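Local coordinates for putative oxygenase (Streptomyces viridochromogenes Tue57, PDB 4XAA), which probably acts as an iron- and 2-oxoglutarate-dependent oxygenase in the oxidative cyclizations of orthosomycin biosynthesis, at residues 18-23 against 192-197; 10-15 against 132-137; 90-95 against 139-144; 112-115 against 121-124. All blocks are in the same frame, centred on the assembly; numbering follows the deposited sequence.

Contact 1: 18-23 against 192-197; sequences DGFANA and VRLVHG. With NI (nickel (II) ion), chain B.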
loop_
_atom_site.group_PDB
_atom_site.type_symbol
_atom_site.label_atom_id
_atom_site.label_comp_id
_atom_site.label_asym_id
_atom_site.label_seq_id
_atom_site.Cartn_x
_atom_site.Cartn_y
_atom_site.Cartn_z
ATOM N N ASP A 18 -14.509 -4.504 -7.711
ATOM C CA ASP A 18 -14.193 -3.105 -7.444
ATOM C C ASP A 18 -12.716 -2.755 -7.635
ATOM O O ASP A 18 -12.386 -1.577 -7.698
ATOM C CB ASP A 18 -14.599 -2.727 -6.024
ATOM C CG ASP A 18 -16.003 -3.117 -5.717
ATOM O OD1 ASP A 18 -16.785 -3.186 -6.684
ATOM O OD2 ASP A 18 -16.320 -3.367 -4.528
ATOM N N GLY A 19 -11.838 -3.762 -7.673
ATOM C CA GLY A 19 -10.415 -3.527 -7.862
ATOM C C GLY A 19 -9.587 -3.430 -6.593
ATOM O O GLY A 19 -8.373 -3.257 -6.656
ATOM N N PHE A 20 -10.234 -3.540 -5.442
ATOM C CA PHE A 20 -9.542 -3.455 -4.157
ATOM C C PHE A 20 -10.329 -4.204 -3.085
ATOM O O PHE A 20 -11.549 -4.286 -3.178
ATOM C CB PHE A 20 -9.360 -1.993 -3.741
ATOM C CG PHE A 20 -10.658 -1.276 -3.492
ATOM C CD1 PHE A 20 -11.380 -0.741 -4.544
ATOM C CD2 PHE A 20 -11.161 -1.148 -2.208
ATOM C CE1 PHE A 20 -12.585 -0.083 -4.320
ATOM C CE2 PHE A 20 -12.369 -0.492 -1.975
ATOM C CZ PHE A 20 -13.082 0.039 -3.031
ATOM N N ALA A 21 -9.653 -4.729 -2.065
ATOM C CA ALA A 21 -10.372 -5.279 -0.909
ATOM C C ALA A 21 -9.517 -5.374 0.350
ATOM O O ALA A 21 -8.330 -5.671 0.286
ATOM C CB ALA A 21 -10.941 -6.638 -1.243
ATOM N N ASN A 22 -10.127 -5.116 1.502
ATOM C CA ASN A 22 -9.481 -5.421 2.772
ATOM C C ASN A 22 -9.686 -6.888 3.091
ATOM O O ASN A 22 -10.810 -7.324 3.293
ATOM C CB ASN A 22 -10.036 -4.550 3.895
ATOM C CG ASN A 22 -9.266 -4.704 5.188
ATOM O OD1 ASN A 22 -8.468 -5.631 5.347
ATOM N ND2 ASN A 22 -9.500 -3.792 6.122
ATOM N N ALA A 23 -8.597 -7.645 3.129
ATOM C CA ALA A 23 -8.661 -9.091 3.364
ATOM C C ALA A 23 -8.526 -9.451 4.841
ATOM O O ALA A 23 -8.571 -10.619 5.207
ATOM C CB ALA A 23 -7.575 -9.804 2.574
ATOM N N VAL A 192 -3.342 -3.095 -9.743
ATOM C CA VAL A 192 -2.454 -1.983 -10.081
ATOM C C VAL A 192 -3.113 -1.011 -11.049
ATOM O O VAL A 192 -2.638 0.103 -11.214
ATOM C CB VAL A 192 -1.128 -2.456 -10.705
ATOM C CG1 VAL A 192 -0.237 -3.110 -9.659
ATOM C CG2 VAL A 192 -1.396 -3.381 -11.861
ATOM N N ARG A 193 -4.203 -1.431 -11.688
ATOM C CA ARG A 193 -4.890 -0.594 -12.660
ATOM C C ARG A 193 -5.888 0.322 -11.983
ATOM O O ARG A 193 -6.555 1.128 -12.626
ATOM C CB ARG A 193 -5.615 -1.453 -13.700
ATOM C CG ARG A 193 -4.734 -2.357 -14.533
ATOM C CD ARG A 193 -5.553 -3.141 -15.541
ATOM N NE ARG A 193 -6.306 -2.281 -16.450
ATOM C CZ ARG A 193 -5.808 -1.767 -17.574
ATOM N NH1 ARG A 193 -4.554 -2.022 -17.926
ATOM N NH2 ARG A 193 -6.557 -0.987 -18.345
ATOM N N LEU A 194 -6.007 0.179 -10.671
ATOM C CA LEU A 194 -7.033 0.899 -9.941
ATOM C C LEU A 194 -6.687 2.385 -9.797
ATOM O O LEU A 194 -5.552 2.747 -9.489
ATOM C CB LEU A 194 -7.239 0.257 -8.568
ATOM C CG LEU A 194 -8.232 0.936 -7.626
ATOM C CD1 LEU A 194 -9.668 0.584 -7.993
ATOM C CD2 LEU A 194 -7.915 0.541 -6.188
ATOM N N VAL A 195 -7.679 3.241 -10.024
ATOM C CA VAL A 195 -7.529 4.671 -9.757
ATOM C C VAL A 195 -7.652 4.886 -8.254
ATOM O O VAL A 195 -8.654 4.526 -7.652
ATOM C CB VAL A 195 -8.562 5.500 -10.501
ATOM C CG1 VAL A 195 -8.418 6.963 -10.134
ATOM C CG2 VAL A 195 -8.407 5.290 -11.976
ATOM N N HIS A 196 -6.604 5.433 -7.654
ATOM C CA HIS A 196 -6.503 5.482 -6.204
ATOM C C HIS A 196 -5.525 6.562 -5.777
ATOM O O HIS A 196 -4.681 6.996 -6.560
ATOM C CB HIS A 196 -6.072 4.122 -5.643
ATOM C CG HIS A 196 -4.682 3.719 -6.031
ATOM N ND1 HIS A 196 -4.377 3.183 -7.265
ATOM C CD2 HIS A 196 -3.513 3.776 -5.348
ATOM C CE1 HIS A 196 -3.082 2.934 -7.329
ATOM N NE2 HIS A 196 -2.535 3.285 -6.178
ATOM N N GLY A 197 -5.670 6.997 -4.530
ATOM C CA GLY A 197 -4.793 7.981 -3.922
ATOM C C GLY A 197 -4.961 7.892 -2.419
ATOM O O GLY A 197 -5.463 6.891 -1.907
HETATM NI NI NI B . -0.338 3.567 -5.832
HETATM O O HOH W 1 -0.123 1.621 -4.782
HETATM O O HOH W 2 0.022 4.673 -3.552
HETATM O O HOH W 3 1.785 3.945 -4.879
#
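L194 drives its two methyl branches against the backbone and side chain of the chain turning out of helix 8-18. CD1 of L194 lies 3.5 Å from the carbonyl O of D18, while CD2 of L194 approaches CB of F20 at 3.8 Å and meets the phenyl ring obliquely beside CD1 of that ring. The F20 and L194 side chains thus run at a slant to each other, with CG of L194 anti to its backbone N (chi1 177°), which carries both methyls toward segment 18-23. G19, just before F20, turns the chain out of the helix with positive phi (94°), and its carbonyl O lies 3.9 Å from CD2 of L194. The contact spans the two sheets of a double-stranded beta-helix: F20 opens strand 20-25 of the larger sheet, and L194 leads into strand 196-198 of the smaller one, with A155 touched by both side chains. L194 also touches the metal site at second shell, through its carbonyl. The L194 carbonyl O accepts a 2.6 Å hydrogen bond from H196 ND1; the acceptor lies in the imidazole plane, though the donor stands 46° out of the carbonyl plane. This bond fixes the ring's rotation, and H196 NE2 binds the nickel ion at 2.2 Å, alongside H125, D127 and three waters.

Contact 2: 10-15 against 132-137; sequences AAIERF and GPRTVC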
loop_
_atom_site.group_PDB
_atom_site.type_symbol
_atom_site.label_atom_id
_atom_site.label_comp_id
_atom_site.label_asym_id
_atom_site.label_seq_id
_atom_site.Cartn_x
_atom_site.Cartn_y
_atom_site.Cartn_z
ATOM N N ALA A 10 -15.800 -13.467 -0.445
ATOM C CA ALA A 10 -16.414 -12.187 -0.784
ATOM C C ALA A 10 -15.375 -11.087 -0.999
ATOM O O ALA A 10 -15.579 -10.179 -1.810
ATOM C CB ALA A 10 -17.378 -11.764 0.289
ATOM N N ALA A 11 -14.272 -11.166 -0.264
ATOM C CA ALA A 11 -13.206 -10.199 -0.394
ATOM C C ALA A 11 -12.511 -10.360 -1.749
ATOM O O ALA A 11 -12.177 -9.368 -2.415
ATOM C CB ALA A 11 -12.232 -10.339 0.736
ATOM N N ILE A 12 -12.326 -11.607 -2.178
ATOM C CA ILE A 12 -11.747 -11.861 -3.493
ATOM C C ILE A 12 -12.720 -11.386 -4.567
ATOM O O ILE A 12 -12.316 -10.834 -5.586
ATOM C CB ILE A 12 -11.398 -13.353 -3.699
ATOM C CG1 ILE A 12 -10.168 -13.719 -2.875
ATOM C CG2 ILE A 12 -11.112 -13.652 -5.170
ATOM C CD1 ILE A 12 -9.881 -15.216 -2.832
ATOM N N GLU A 13 -14.008 -11.578 -4.319
ATOM C CA GLU A 13 -15.021 -11.135 -5.259
ATOM C C GLU A 13 -15.022 -9.617 -5.370
ATOM O O GLU A 13 -15.137 -9.076 -6.464
ATOM C CB GLU A 13 -16.402 -11.637 -4.844
ATOM C CG GLU A 13 -17.468 -11.388 -5.901
ATOM C CD GLU A 13 -17.191 -12.143 -7.194
ATOM O OE1 GLU A 13 -16.894 -13.357 -7.122
ATOM O OE2 GLU A 13 -17.270 -11.528 -8.279
ATOM N N ARG A 14 -14.867 -8.929 -4.243
ATOM C CA ARG A 14 -14.815 -7.472 -4.269
ATOM C C ARG A 14 -13.542 -6.981 -4.961
ATOM O O ARG A 14 -13.552 -5.943 -5.632
ATOM C CB ARG A 14 -14.899 -6.888 -2.858
ATOM C CG ARG A 14 -16.275 -6.988 -2.216
ATOM C CD ARG A 14 -16.424 -6.067 -1.003
ATOM N NE ARG A 14 -15.249 -6.137 -0.144
ATOM C CZ ARG A 14 -15.073 -7.039 0.817
ATOM N NH1 ARG A 14 -16.021 -7.948 1.049
ATOM N NH2 ARG A 14 -13.954 -7.020 1.545
ATOM N N PHE A 15 -12.447 -7.716 -4.788
ATOM C CA PHE A 15 -11.208 -7.392 -5.492
ATOM C C PHE A 15 -11.456 -7.457 -6.986
ATOM O O PHE A 15 -11.060 -6.578 -7.730
ATOM C CB PHE A 15 -10.077 -8.350 -5.107
ATOM C CG PHE A 15 -8.848 -8.201 -5.953
ATOM C CD1 PHE A 15 -8.037 -7.073 -5.839
ATOM C CD2 PHE A 15 -8.480 -9.193 -6.853
ATOM C CE1 PHE A 15 -6.886 -6.934 -6.624
ATOM C CE2 PHE A 15 -7.316 -9.062 -7.644
ATOM C CZ PHE A 15 -6.528 -7.936 -7.528
ATOM N N GLY A 132 -3.161 -6.474 -18.008
ATOM C CA GLY A 132 -4.592 -6.648 -17.920
ATOM C C GLY A 132 -5.067 -6.588 -16.483
ATOM O O GLY A 132 -4.261 -6.630 -15.553
ATOM N N PRO A 133 -6.389 -6.469 -16.288
ATOM C CA PRO A 133 -6.926 -6.458 -14.927
ATOM C C PRO A 133 -6.688 -7.797 -14.264
ATOM O O PRO A 133 -6.539 -8.805 -14.965
ATOM C CB PRO A 133 -8.422 -6.199 -15.126
ATOM C CG PRO A 133 -8.563 -5.697 -16.513
ATOM C CD PRO A 133 -7.442 -6.296 -17.302
ATOM N N ARG A 134 -6.638 -7.796 -12.936
ATOM C CA ARG A 134 -6.448 -9.018 -12.158
ATOM C C ARG A 134 -5.202 -9.789 -12.578
ATOM O O ARG A 134 -5.230 -11.009 -12.683
ATOM C CB ARG A 134 -7.675 -9.928 -12.271
ATOM C CG ARG A 134 -8.017 -10.547 -10.951
ATOM C CD ARG A 134 -8.934 -11.736 -11.086
ATOM N NE ARG A 134 -9.105 -12.377 -9.787
ATOM C CZ ARG A 134 -9.954 -13.364 -9.546
ATOM N NH1 ARG A 134 -10.720 -13.822 -10.523
ATOM N NH2 ARG A 134 -10.026 -13.896 -8.329
ATOM N N THR A 135 -4.117 -9.061 -12.805
ATOM C CA THR A 135 -2.868 -9.646 -13.277
ATOM C C THR A 135 -1.718 -9.299 -12.331
ATOM O O THR A 135 -0.837 -10.126 -12.079
ATOM C CB THR A 135 -2.553 -9.166 -14.709
ATOM O OG1 THR A 135 -3.519 -9.724 -15.607
ATOM C CG2 THR A 135 -1.185 -9.600 -15.145
ATOM N N VAL A 136 -1.745 -8.079 -11.795
ATOM C CA VAL A 136 -0.713 -7.606 -10.877
ATOM C C VAL A 136 -1.417 -6.881 -9.738
ATOM O O VAL A 136 -2.255 -6.030 -9.984
ATOM C CB VAL A 136 0.321 -6.657 -11.591
ATOM C CG1 VAL A 136 1.549 -6.428 -10.738
ATOM C CG2 VAL A 136 0.748 -7.226 -12.919
ATOM N N CYS A 137 -1.111 -7.233 -8.495
ATOM C CA CYS A 137 -1.726 -6.534 -7.372
ATOM C C CYS A 137 -0.710 -6.022 -6.374
ATOM O O CYS A 137 0.427 -6.458 -6.358
ATOM C CB CYS A 137 -2.727 -7.440 -6.643
ATOM S SG CYS A 137 -1.965 -8.884 -5.869
#
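F15, with the most surface buried here, brings the far end of its ring against the aliphatic part of R134 and the start of strand 136-142. CE2 of F15 comes to 3.7 Å from CG of R134, and on the strand CZ of F15 lies 3.9 Å from CB of C137; both approaches are oblique to the ring. The phenyl group gets there because its CG stands anti to the helix backbone N (chi1 171°), projecting from helix 8-18 toward the sheet, where V189 and D191 of strand 186-191 also meet it.

R134 buries nearly as much. From a left-handed backbone conformation its chain stays extended from CG to NE and crosses F15 obliquely, with the guanidinium plane turned 60° from the phenyl plane. That tilt and the oblique approach argue against a parallel stack, so the contact rests chiefly on the methylene chain. At the far end NH2 of R134 lies 3.3 Å from CG2 of I12, whose side chain meets the arginine at about a right angle. The same NH2 gives its hydrogen bond to the carbonyl O of F99, in helix 90-100, so the arginine spans two helices.

C137 supplies a smaller patch beside CZ of F15. The whole is helix-on-sheet packing, the N-terminal helix 8-18 covering the outside of the major sheet of a cupin-type double-stranded beta-helix.

Contact 3: 90-95 against 139-144; sequences EELAQL and LSICLD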
loop_
_atom_site.group_PDB
_atom_site.type_symbol
_atom_site.label_atom_id
_atom_site.label_comp_id
_atom_site.label_asym_id
_atom_site.label_seq_id
_atom_site.Cartn_x
_atom_site.Cartn_y
_atom_site.Cartn_z
ATOM N N GLU A 90 5.472 -16.707 3.484
ATOM C CA GLU A 90 4.807 -17.345 2.366
ATOM C C GLU A 90 3.318 -17.002 2.279
ATOM O O GLU A 90 2.724 -17.082 1.204
ATOM C CB GLU A 90 4.980 -18.858 2.473
ATOM C CG GLU A 90 4.596 -19.412 3.848
ATOM C CD GLU A 90 5.766 -19.442 4.851
ATOM O OE1 GLU A 90 6.712 -18.612 4.742
ATOM O OE2 GLU A 90 5.731 -20.311 5.752
ATOM N N GLU A 91 2.712 -16.636 3.405
ATOM C CA GLU A 91 1.294 -16.318 3.411
ATOM C C GLU A 91 0.978 -15.126 2.502
ATOM O O GLU A 91 -0.123 -15.025 1.944
ATOM C CB GLU A 91 0.815 -16.029 4.832
ATOM C CG GLU A 91 0.932 -17.205 5.794
ATOM C CD GLU A 91 2.289 -17.262 6.473
ATOM O OE1 GLU A 91 3.254 -16.681 5.917
ATOM O OE2 GLU A 91 2.385 -17.881 7.562
ATOM N N LEU A 92 1.946 -14.232 2.344
ATOM C CA LEU A 92 1.716 -13.004 1.596
ATOM C C LEU A 92 1.525 -13.292 0.122
ATOM O O LEU A 92 0.532 -12.877 -0.467
ATOM C CB LEU A 92 2.865 -12.031 1.804
ATOM C CG LEU A 92 2.954 -11.584 3.262
ATOM C CD1 LEU A 92 4.160 -10.683 3.487
ATOM C CD2 LEU A 92 1.678 -10.893 3.681
ATOM N N ALA A 93 2.452 -14.039 -0.464
ATOM C CA ALA A 93 2.360 -14.339 -1.887
ATOM C C ALA A 93 1.201 -15.287 -2.148
ATOM O O ALA A 93 0.563 -15.222 -3.191
ATOM C CB ALA A 93 3.654 -14.920 -2.393
ATOM N N GLN A 94 0.919 -16.157 -1.185
ATOM C CA GLN A 94 -0.241 -17.043 -1.286
ATOM C C GLN A 94 -1.563 -16.261 -1.237
ATOM O O GLN A 94 -2.494 -16.560 -1.978
ATOM C CB GLN A 94 -0.188 -18.111 -0.183
ATOM C CG GLN A 94 0.885 -19.190 -0.437
ATOM C CD GLN A 94 1.220 -20.025 0.790
ATOM O OE1 GLN A 94 0.677 -19.814 1.882
ATOM N NE2 GLN A 94 2.132 -20.975 0.617
ATOM N N LEU A 95 -1.645 -15.244 -0.390
ATOM C CA LEU A 95 -2.801 -14.356 -0.433
ATOM C C LEU A 95 -2.966 -13.695 -1.804
ATOM O O LEU A 95 -4.068 -13.660 -2.361
ATOM C CB LEU A 95 -2.696 -13.264 0.626
ATOM C CG LEU A 95 -3.924 -12.357 0.666
ATOM C CD1 LEU A 95 -5.072 -13.098 1.350
ATOM C CD2 LEU A 95 -3.635 -11.051 1.380
ATOM N N LEU A 139 -0.127 -5.648 -2.269
ATOM C CA LEU A 139 -0.575 -5.990 -0.926
ATOM C C LEU A 139 -0.115 -4.894 -0.002
ATOM O O LEU A 139 1.077 -4.611 0.084
ATOM C CB LEU A 139 -0.028 -7.344 -0.459
ATOM C CG LEU A 139 -0.919 -8.569 -0.686
ATOM C CD1 LEU A 139 -1.222 -8.718 -2.154
ATOM C CD2 LEU A 139 -0.242 -9.815 -0.167
ATOM N N SER A 140 -1.067 -4.254 0.662
ATOM C CA SER A 140 -0.751 -3.208 1.609
ATOM C C SER A 140 -0.918 -3.771 2.997
ATOM O O SER A 140 -2.041 -4.002 3.453
ATOM C CB SER A 140 -1.643 -1.982 1.401
ATOM O OG SER A 140 -1.524 -1.483 0.074
ATOM N N ILE A 141 0.208 -4.022 3.651
ATOM C CA ILE A 141 0.200 -4.491 5.024
ATOM C C ILE A 141 0.188 -3.291 5.953
ATOM O O ILE A 141 1.183 -2.588 6.093
ATOM C CB ILE A 141 1.417 -5.384 5.350
ATOM C CG1 ILE A 141 1.576 -6.489 4.303
ATOM C CG2 ILE A 141 1.259 -5.979 6.730
ATOM C CD1 ILE A 141 2.929 -7.181 4.367
ATOM N N CYS A 142 -0.954 -3.075 6.587
ATOM C CA CYS A 142 -1.170 -1.929 7.457
ATOM C C CYS A 142 -0.576 -2.136 8.842
ATOM O O CYS A 142 -0.922 -3.087 9.546
ATOM C CB CYS A 142 -2.667 -1.656 7.534
ATOM S SG CYS A 142 -3.338 -1.647 5.853
ATOM N N LEU A 143 0.338 -1.261 9.225
ATOM C CA LEU A 143 1.006 -1.405 10.507
ATOM C C LEU A 143 0.350 -0.426 11.467
ATOM O O LEU A 143 0.710 -0.340 12.633
ATOM C CB LEU A 143 2.517 -1.154 10.383
ATOM C CG LEU A 143 3.255 -1.812 9.205
ATOM C CD1 LEU A 143 4.698 -1.328 9.139
ATOM C CD2 LEU A 143 3.212 -3.330 9.295
ATOM N N ASP A 144 -0.635 0.302 10.959
ATOM C CA ASP A 144 -1.438 1.190 11.783
ATOM C C ASP A 144 -2.941 1.115 11.462
ATOM O O ASP A 144 -3.344 0.668 10.377
ATOM C CB ASP A 144 -0.948 2.625 11.623
ATOM C CG ASP A 144 0.434 2.826 12.192
ATOM O OD1 ASP A 144 0.567 2.775 13.428
ATOM O OD2 ASP A 144 1.392 3.031 11.415
#
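L92 meets the strand in two ways, through its isobutyl tip and through its backbone. Its CD1 faces CD1 of I141 at 3.8 Å, with CD2 slightly farther, so the two side chains reach toward each other tip to tip. The L92 CG lies anti to the carbonyl carbon (chi1 -64°), which brings the branch round to the strand although its first bond does not aim there. The carbonyl O of L92, meanwhile, has CD2 of L139 only 3.2 Å away, a close approach between a helix carbonyl and a methyl group.

One turn on, L95 points at the strand from the start. CD2 of L95 touches CD2 of L139 at 3.9 Å, and these two side chains are inclined to each other. The single L139 methyl is therefore shared by both leucines of the helix, while I141, two residues along strand 136-142, takes the tip of L92. This alternation fits a strand whose odd-numbered side chains face the helix.

The axes of 90-95 and 139-142 run 10.3 Å apart at 135°, so the helix crosses the strand at a slant to antiparallel. Y214 and V187, from the flanking strands, widen the same surface. Every residue that touches here is buried, and the side chains involved are all aliphatic: the helix is held to the major sheet by shape and by burial of apolar surface, without directional bonds between the segments.

Contact 4: 112-115 against 121-124; sequences VLKE and EVPW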
loop_
_atom_site.group_PDB
_atom_site.type_symbol
_atom_site.label_atom_id
_atom_site.label_comp_id
_atom_site.label_asym_id
_atom_site.label_seq_id
_atom_site.Cartn_x
_atom_site.Cartn_y
_atom_site.Cartn_z
ATOM N N VAL A 112 5.462 2.960 2.618
ATOM C CA VAL A 112 4.858 4.269 2.470
ATOM C C VAL A 112 4.343 4.738 3.834
ATOM O O VAL A 112 4.001 3.927 4.717
ATOM C CB VAL A 112 3.744 4.263 1.422
ATOM C CG1 VAL A 112 4.160 3.381 0.252
ATOM C CG2 VAL A 112 2.456 3.767 2.018
ATOM N N LEU A 113 4.335 6.061 3.996
ATOM C CA LEU A 113 4.284 6.693 5.307
ATOM C C LEU A 113 3.505 7.968 5.304
ATOM O O LEU A 113 3.687 8.802 4.409
ATOM C CB LEU A 113 5.687 7.050 5.802
ATOM C CG LEU A 113 6.776 6.021 5.622
ATOM C CD1 LEU A 113 8.086 6.685 5.793
ATOM C CD2 LEU A 113 6.547 4.984 6.687
ATOM N N LYS A 114 2.685 8.132 6.338
ATOM C CA LYS A 114 2.108 9.420 6.679
ATOM C C LYS A 114 2.676 9.871 8.015
ATOM O O LYS A 114 2.292 9.328 9.044
ATOM C CB LYS A 114 0.587 9.336 6.761
ATOM C CG LYS A 114 -0.097 8.771 5.530
ATOM C CD LYS A 114 0.000 9.711 4.326
ATOM C CE LYS A 114 -0.709 9.094 3.119
ATOM N NZ LYS A 114 -1.123 10.119 2.131
ATOM N N GLU A 115 3.604 10.833 7.996
ATOM C CA GLU A 115 4.081 11.488 9.222
ATOM C C GLU A 115 2.886 12.133 9.918
ATOM O O GLU A 115 1.912 12.497 9.264
ATOM C CB GLU A 115 5.138 12.574 8.934
ATOM C CG GLU A 115 6.453 12.129 8.294
ATOM C CD GLU A 115 7.605 13.092 8.592
ATOM O OE1 GLU A 115 8.745 12.829 8.163
ATOM O OE2 GLU A 115 7.379 14.115 9.270
ATOM N N GLU A 121 -0.972 14.639 0.562
ATOM C CA GLU A 121 -1.748 13.641 -0.130
ATOM C C GLU A 121 -0.844 12.902 -1.106
ATOM O O GLU A 121 0.241 13.383 -1.460
ATOM C CB GLU A 121 -2.929 14.277 -0.867
ATOM C CG GLU A 121 -2.545 15.227 -1.999
ATOM C CD GLU A 121 -3.725 15.570 -2.902
ATOM O OE1 GLU A 121 -3.966 16.770 -3.154
ATOM O OE2 GLU A 121 -4.412 14.633 -3.367
ATOM N N VAL A 122 -1.286 11.723 -1.523
ATOM C CA VAL A 122 -0.735 11.077 -2.703
ATOM C C VAL A 122 -1.716 11.279 -3.846
ATOM O O VAL A 122 -2.799 10.723 -3.809
ATOM C CB VAL A 122 -0.504 9.574 -2.487
ATOM C CG1 VAL A 122 0.103 8.938 -3.736
ATOM C CG2 VAL A 122 0.388 9.345 -1.272
ATOM N N PRO A 123 -1.334 12.064 -4.869
ATOM C CA PRO A 123 -2.204 12.354 -6.021
ATOM C C PRO A 123 -2.825 11.098 -6.614
ATOM O O PRO A 123 -2.206 10.033 -6.576
ATOM C CB PRO A 123 -1.255 12.999 -7.043
ATOM C CG PRO A 123 -0.038 13.408 -6.276
ATOM C CD PRO A 123 0.053 12.534 -5.073
ATOM N N TRP A 124 -4.038 11.215 -7.135
ATOM C CA TRP A 124 -4.689 10.087 -7.781
ATOM C C TRP A 124 -3.836 9.562 -8.920
ATOM O O TRP A 124 -3.169 10.325 -9.601
ATOM C CB TRP A 124 -6.064 10.487 -8.290
ATOM C CG TRP A 124 -6.981 10.813 -7.176
ATOM C CD1 TRP A 124 -7.191 12.039 -6.611
ATOM C CD2 TRP A 124 -7.803 9.892 -6.457
ATOM N NE1 TRP A 124 -8.107 11.937 -5.593
ATOM C CE2 TRP A 124 -8.496 10.628 -5.476
ATOM C CE3 TRP A 124 -8.034 8.521 -6.557
ATOM C CZ2 TRP A 124 -9.399 10.035 -4.603
ATOM C CZ3 TRP A 124 -8.927 7.932 -5.687
ATOM C CH2 TRP A 124 -9.595 8.686 -4.721
#
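K114 stretches its ammonium group from strand 105-114 to V122 at the start of strand 122-125, bridging the two sheets of the double-stranded beta-helix. The first strand belongs to the larger sheet and the second forms an edge of the smaller one. Only six positions separate the segments along the chain, yet the nearest CA atoms, those of K114 and E121, are 8.9 Å apart. The strands therefore do not pair with each other, and a long side chain spans the separation.

The van der Waals part of the contact is slight: the ammonium NZ of K114 lies 3.8 Å from the CG2 methyl of V122, and the two side chains cross obliquely. V122 carries CG2 anti to its carbonyl carbon, which turns this methyl toward the lysine. E121 adds its backbone: its CA sits 4.2 Å from NZ of K114, while its carboxylate leads off in another direction.

The polar bonds of the lysine lie just outside the two segments. NZ hydrogen-bonds with S198 OG, G199 O and A120 O, three oxygens around one buried charge, which should ease the cost of placing it between the sheets. S198, in strand 196-198, also pairs through its backbone with V122, so the lysine is linked directly to one strand of the smaller sheet and indirectly to the other. E115 forms salt bridges with R66 and R118.

Torsions explain the reach. The K114 chain bends once, at chi2 (-69°), and then runs straight through chi3 (-180°) to deliver NZ beside the V122 methyl.

Overall arrangement
Contacts 1, 2 and 3 all reach the seven-stranded sheet; contact 4 joins it to the four-stranded sheet, as does contact 1. Contacts 1 and 2 are close neighbours, their centres about 8 Å apart, with helix 8-18 running into strand 20-25. Contacts 2 and 3 share strand 136-142, at centres about 15 Å apart. Contacts 2 and 4 lie farthest apart, about 23 Å between centres, on opposite sides of the chain's centre. Along the chain contact 4 is nested within each of the other three loops; contact 2 crosses both 1 and 3, and contact 3 is nested within 1. Two contacts thus pack helices on the large sheet, and two link the sheets that enclose the nickel site.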